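Local coordinates for conjugal transfer protein TRWB (Escherichia coli, PDB 1E9R) that probably couples the DNA-processing and transport steps of bacterial conjugation, as a hexameric P-loop NTPase resembling ring helicases and F1-ATPase, at residues 28-40 with 44-56. Residues are numbered along the deposited sequence; the frame is centred on the assembly and turned at random.
Sequences KLKRMTREKAKQV and GVPMPRDAEPRHL. With SO4 (sulfate ion), chain J.
The extended aliphatic chain of Lys30 runs past the Gly44 carbonyl, with CE 3.5 Å from Gly44 O. Val45 has chi1 -173°, which divides its methyls between Leu29 and Thr33 (CG1) and Lys30 (CG2); CG1 meets Leu29 CG at 3.8 Å. Pro46 rests on the last turn of helix 26-33. Its carbonyl accepts a bond from Thr33 OG1 (2.8 Å), in the carbonyl plane on a lone pair. Met47 N bonds Val40 O at 2.9 Å, just beyond the antiparallel hairpin of strands 41-42 and 45-46. Water 2 joins Val40 N to Met47 O. The Gln39 amide bridges Thr33 O and Glu35 N within 28-40, and its NE2 reaches Met47 O through a weak bond. Pro48 CG packs on Thr33 CG2. Arg49 N bonds Glu35 OE1 weakly, and water 1 links that oxygen to Asp50 N. Arg49 CB and CG lie by the Glu35 carboxylate. Its guanidinium sits obliquely by Ala37 CB and Lys38 O, with NE 3.0 Å from Lys38 O, which also accepts from Arg80. Glu52 pairs with Arg80 and Arg310. Leu29 and Val45 also touch strand 415-419 of the large mixed sheet. Two sound and two weak bonds thus accompany apolar packing of Leu29, Val40, Val45, Pro46 and Pro48.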
loop_
_atom_site.group_PDB
_atom_site.type_symbol
_atom_site.label_atom_id
_atom_site.label_comp_id
_atom_site.label_asym_id
_atom_site.label_seq_id
_atom_site.Cartn_x
_atom_site.Cartn_y
_atom_site.Cartn_z
ATOM N N LYS B 28 46.538 4.208 2.959
ATOM C CA LYS B 28 46.325 5.454 3.684
ATOM C C LYS B 28 45.288 5.334 4.813
ATOM O O LYS B 28 45.425 5.978 5.861
ATOM C CB LYS B 28 45.926 6.563 2.712
ATOM C CG LYS B 28 45.632 7.873 3.404
ATOM C CD LYS B 28 45.539 9.018 2.418
ATOM C CE LYS B 28 45.129 10.300 3.120
ATOM N NZ LYS B 28 44.863 11.389 2.147
ATOM N N LEU B 29 44.255 4.519 4.615
ATOM C CA LEU B 29 43.249 4.348 5.662
ATOM C C LEU B 29 43.867 3.618 6.856
ATOM O O LEU B 29 43.664 4.006 8.013
ATOM C CB LEU B 29 42.046 3.554 5.134
ATOM C CG LEU B 29 40.912 3.217 6.112
ATOM C CD1 LEU B 29 40.351 4.489 6.716
ATOM C CD2 LEU B 29 39.825 2.436 5.374
ATOM N N LYS B 30 44.625 2.560 6.565
ATOM C CA LYS B 30 45.288 1.769 7.606
ATOM C C LYS B 30 46.162 2.725 8.413
ATOM O O LYS B 30 46.275 2.628 9.635
ATOM C CB LYS B 30 46.138 0.648 6.963
ATOM C CG LYS B 30 45.305 -0.297 6.081
ATOM C CD LYS B 30 46.082 -1.412 5.375
ATOM C CE LYS B 30 45.116 -2.214 4.493
ATOM N NZ LYS B 30 45.749 -3.231 3.618
ATOM N N ARG B 31 46.758 3.674 7.705
ATOM C CA ARG B 31 47.625 4.670 8.309
ATOM C C ARG B 31 46.819 5.537 9.268
ATOM O O ARG B 31 47.243 5.810 10.389
ATOM C CB ARG B 31 48.229 5.538 7.201
ATOM C CG ARG B 31 49.488 6.309 7.568
ATOM C CD ARG B 31 49.947 7.167 6.402
ATOM N NE ARG B 31 50.145 6.380 5.198
ATOM C CZ ARG B 31 49.814 6.799 3.986
ATOM N NH1 ARG B 31 49.270 7.993 3.839
ATOM N NH2 ARG B 31 50.026 6.024 2.929
ATOM N N MET B 32 45.643 5.961 8.813
ATOM C CA MET B 32 44.759 6.820 9.601
ATOM C C MET B 32 44.009 6.161 10.766
ATOM O O MET B 32 43.735 6.818 11.768
ATOM C CB MET B 32 43.736 7.490 8.684
ATOM C CG MET B 32 44.335 8.327 7.568
ATOM S SD MET B 32 43.048 9.004 6.490
ATOM C CE MET B 32 42.306 10.188 7.569
ATOM N N THR B 33 43.653 4.885 10.638
ATOM C CA THR B 33 42.933 4.215 11.716
ATOM C C THR B 33 43.880 3.523 12.673
ATOM O O THR B 33 43.475 3.133 13.768
ATOM C CB THR B 33 41.947 3.170 11.180
ATOM O OG1 THR B 33 42.651 2.174 10.436
ATOM C CG2 THR B 33 40.952 3.820 10.277
ATOM N N ARG B 34 45.137 3.366 12.254
ATOM C CA ARG B 34 46.155 2.714 13.079
ATOM C C ARG B 34 46.208 3.393 14.437
ATOM O O ARG B 34 46.265 4.618 14.547
ATOM C CB ARG B 34 47.522 2.780 12.401
ATOM C CG ARG B 34 48.621 2.044 13.142
ATOM C CD ARG B 34 49.683 1.571 12.159
ATOM N NE ARG B 34 50.868 1.039 12.825
ATOM C CZ ARG B 34 51.660 1.750 13.625
ATOM N NH1 ARG B 34 51.396 3.031 13.866
ATOM N NH2 ARG B 34 52.725 1.182 14.180
ATOM N N GLU B 35 46.193 2.584 15.479
ATOM C CA GLU B 35 46.181 3.120 16.814
ATOM C C GLU B 35 47.204 2.432 17.699
ATOM O O GLU B 35 47.716 1.353 17.376
ATOM C CB GLU B 35 44.770 2.960 17.361
ATOM C CG GLU B 35 44.533 3.440 18.762
ATOM C CD GLU B 35 43.051 3.412 19.104
ATOM O OE1 GLU B 35 42.234 3.191 18.173
ATOM O OE2 GLU B 35 42.705 3.619 20.292
ATOM N N LYS B 36 47.496 3.078 18.819
ATOM C CA LYS B 36 48.469 2.584 19.779
ATOM C C LYS B 36 48.073 1.215 20.327
ATOM O O LYS B 36 48.808 0.234 20.172
ATOM C CB LYS B 36 48.617 3.600 20.920
ATOM C CG LYS B 36 47.777 4.892 20.744
ATOM C CD LYS B 36 48.208 5.714 19.517
ATOM C CE LYS B 36 47.414 7.006 19.381
ATOM N NZ LYS B 36 45.966 6.728 19.350
ATOM N N ALA B 37 46.899 1.151 20.951
ATOM C CA ALA B 37 46.393 -0.088 21.535
ATOM C C ALA B 37 46.325 -1.233 20.529
ATOM O O ALA B 37 46.476 -1.025 19.317
ATOM C CB ALA B 37 45.017 0.150 22.137
ATOM N N LYS B 38 46.110 -2.441 21.045
ATOM C CA LYS B 38 46.007 -3.630 20.209
ATOM C C LYS B 38 44.641 -3.553 19.520
ATOM O O LYS B 38 43.629 -3.297 20.178
ATOM C CB LYS B 38 46.105 -4.878 21.082
ATOM C CG LYS B 38 47.011 -5.941 20.515
ATOM C CD LYS B 38 46.674 -6.227 19.063
ATOM C CE LYS B 38 47.594 -7.295 18.496
ATOM N NZ LYS B 38 47.490 -8.568 19.273
ATOM N N GLN B 39 44.614 -3.764 18.205
ATOM C CA GLN B 39 43.371 -3.667 17.427
ATOM C C GLN B 39 43.031 -4.904 16.591
ATOM O O GLN B 39 43.898 -5.720 16.272
ATOM C CB GLN B 39 43.445 -2.466 16.464
ATOM C CG GLN B 39 43.596 -1.088 17.101
ATOM C CD GLN B 39 43.921 -0.008 16.071
ATOM O OE1 GLN B 39 45.009 0.003 15.498
ATOM N NE2 GLN B 39 42.977 0.897 15.827
ATOM N N VAL B 40 41.756 -5.021 16.228
ATOM C CA VAL B 40 41.285 -6.117 15.384
ATOM C C VAL B 40 41.257 -5.532 13.970
ATOM O O VAL B 40 41.226 -4.309 13.812
ATOM C CB VAL B 40 39.869 -6.578 15.801
ATOM C CG1 VAL B 40 39.908 -7.114 17.234
ATOM C CG2 VAL B 40 38.886 -5.417 15.693
ATOM N N GLY B 44 42.109 -6.269 6.635
ATOM C CA GLY B 44 43.473 -5.793 6.735
ATOM C C GLY B 44 43.582 -4.391 7.296
ATOM O O GLY B 44 44.686 -3.897 7.542
ATOM N N VAL B 45 42.442 -3.737 7.501
ATOM C CA VAL B 45 42.458 -2.383 8.040
ATOM C C VAL B 45 42.147 -2.410 9.524
ATOM O O VAL B 45 41.139 -2.976 9.936
ATOM C CB VAL B 45 41.425 -1.472 7.351
ATOM C CG1 VAL B 45 41.614 -0.044 7.829
ATOM C CG2 VAL B 45 41.557 -1.559 5.839
ATOM N N PRO B 46 43.021 -1.807 10.349
ATOM C CA PRO B 46 42.780 -1.793 11.795
ATOM C C PRO B 46 41.518 -1.008 12.126
ATOM O O PRO B 46 41.298 0.103 11.638
ATOM C CB PRO B 46 44.051 -1.156 12.359
ATOM C CG PRO B 46 44.504 -0.274 11.265
ATOM C CD PRO B 46 44.281 -1.117 10.026
ATOM N N MET B 47 40.686 -1.608 12.962
ATOM C CA MET B 47 39.436 -1.003 13.346
ATOM C C MET B 47 39.591 -0.033 14.510
ATOM O O MET B 47 40.161 -0.371 15.543
ATOM C CB MET B 47 38.442 -2.114 13.688
ATOM C CG MET B 47 37.142 -1.643 14.300
ATOM S SD MET B 47 35.886 -2.926 14.203
ATOM C CE MET B 47 34.409 -1.904 14.089
ATOM N N PRO B 48 39.107 1.206 14.339
ATOM C CA PRO B 48 39.204 2.193 15.410
ATOM C C PRO B 48 38.585 1.577 16.646
ATOM O O PRO B 48 37.461 1.081 16.604
ATOM C CB PRO B 48 38.379 3.352 14.881
ATOM C CG PRO B 48 38.635 3.280 13.419
ATOM C CD PRO B 48 38.546 1.808 13.118
ATOM N N ARG B 49 39.328 1.592 17.739
ATOM C CA ARG B 49 38.857 1.027 18.995
ATOM C C ARG B 49 37.483 1.538 19.405
ATOM O O ARG B 49 36.648 0.769 19.871
ATOM C CB ARG B 49 39.860 1.337 20.107
ATOM C CG ARG B 49 41.011 0.365 20.221
ATOM C CD ARG B 49 40.649 -0.712 21.198
ATOM N NE ARG B 49 41.837 -1.401 21.668
ATOM C CZ ARG B 49 41.852 -2.202 22.725
ATOM N NH1 ARG B 49 40.731 -2.395 23.409
ATOM N NH2 ARG B 49 42.979 -2.808 23.088
ATOM N N ASP B 50 37.258 2.837 19.236
ATOM C CA ASP B 50 35.993 3.458 19.614
ATOM C C ASP B 50 34.842 3.029 18.705
ATOM O O ASP B 50 33.673 3.275 19.008
ATOM C CB ASP B 50 36.130 4.991 19.596
ATOM C CG ASP B 50 36.440 5.546 18.200
ATOM O OD1 ASP B 50 35.612 5.375 17.274
ATOM O OD2 ASP B 50 37.516 6.162 18.019
ATOM N N ALA B 51 35.182 2.383 17.595
ATOM C CA ALA B 51 34.188 1.926 16.645
ATOM C C ALA B 51 33.689 0.533 17.013
ATOM O O ALA B 51 32.553 0.166 16.704
ATOM C CB ALA B 51 34.782 1.917 15.256
ATOM N N GLU B 52 34.536 -0.238 17.685
ATOM C CA GLU B 52 34.186 -1.596 18.076
ATOM C C GLU B 52 32.812 -1.783 18.719
ATOM O O GLU B 52 32.022 -2.607 18.265
ATOM C CB GLU B 52 35.258 -2.156 19.003
ATOM C CG GLU B 52 36.527 -2.512 18.298
ATOM C CD GLU B 52 37.580 -2.964 19.263
ATOM O OE1 GLU B 52 37.213 -3.430 20.360
ATOM O OE2 GLU B 52 38.770 -2.856 18.921
ATOM N N PRO B 53 32.514 -1.033 19.791
ATOM C CA PRO B 53 31.213 -1.177 20.444
ATOM C C PRO B 53 30.054 -0.458 19.747
ATOM O O PRO B 53 28.942 -0.412 20.280
ATOM C CB PRO B 53 31.484 -0.661 21.850
ATOM C CG PRO B 53 32.469 0.418 21.605
ATOM C CD PRO B 53 33.408 -0.181 20.594
ATOM N N ARG B 54 30.314 0.100 18.563
ATOM C CA ARG B 54 29.274 0.772 17.785
ATOM C C ARG B 54 28.846 -0.136 16.621
ATOM O O ARG B 54 28.065 0.244 15.754
ATOM C CB ARG B 54 29.746 2.154 17.300
ATOM C CG ARG B 54 29.719 3.210 18.417
ATOM C CD ARG B 54 29.998 4.651 17.923
ATOM N NE ARG B 54 31.349 4.843 17.373
ATOM C CZ ARG B 54 31.817 6.000 16.894
ATOM N NH1 ARG B 54 31.048 7.083 16.891
ATOM N NH2 ARG B 54 33.059 6.080 16.416
ATOM N N HIS B 55 29.393 -1.348 16.626
ATOM C CA HIS B 55 29.048 -2.402 15.679
ATOM C C HIS B 55 29.397 -2.252 14.208
ATOM O O HIS B 55 29.616 -1.150 13.707
ATOM C CB HIS B 55 27.560 -2.717 15.852
ATOM C CG HIS B 55 27.123 -2.682 17.283
ATOM N ND1 HIS B 55 27.712 -3.461 18.255
ATOM C CD2 HIS B 55 26.245 -1.877 17.927
ATOM C CE1 HIS B 55 27.220 -3.132 19.437
ATOM N NE2 HIS B 55 26.329 -2.173 19.266
ATOM N N LEU B 56 29.430 -3.400 13.533
ATOM C CA LEU B 56 29.787 -3.492 12.130
ATOM C C LEU B 56 28.828 -4.353 11.324
ATOM O O LEU B 56 28.552 -5.508 11.679
ATOM C CB LEU B 56 31.187 -4.092 12.001
ATOM C CG LEU B 56 31.739 -4.227 10.580
ATOM C CD1 LEU B 56 32.097 -2.846 10.053
ATOM C CD2 LEU B 56 32.974 -5.116 10.573
HETATM S S SO4 J . 49.301 6.584 -0.077
HETATM O O1 SO4 J . 49.576 5.238 0.476
HETATM O O2 SO4 J . 48.875 7.503 0.995
HETATM O O3 SO4 J . 50.522 7.106 -0.724
HETATM O O4 SO4 J . 48.223 6.513 -1.083
HETATM O O HOH W 1 39.512 4.727 18.630
HETATM O O HOH W 2 40.332 -2.448 17.112
#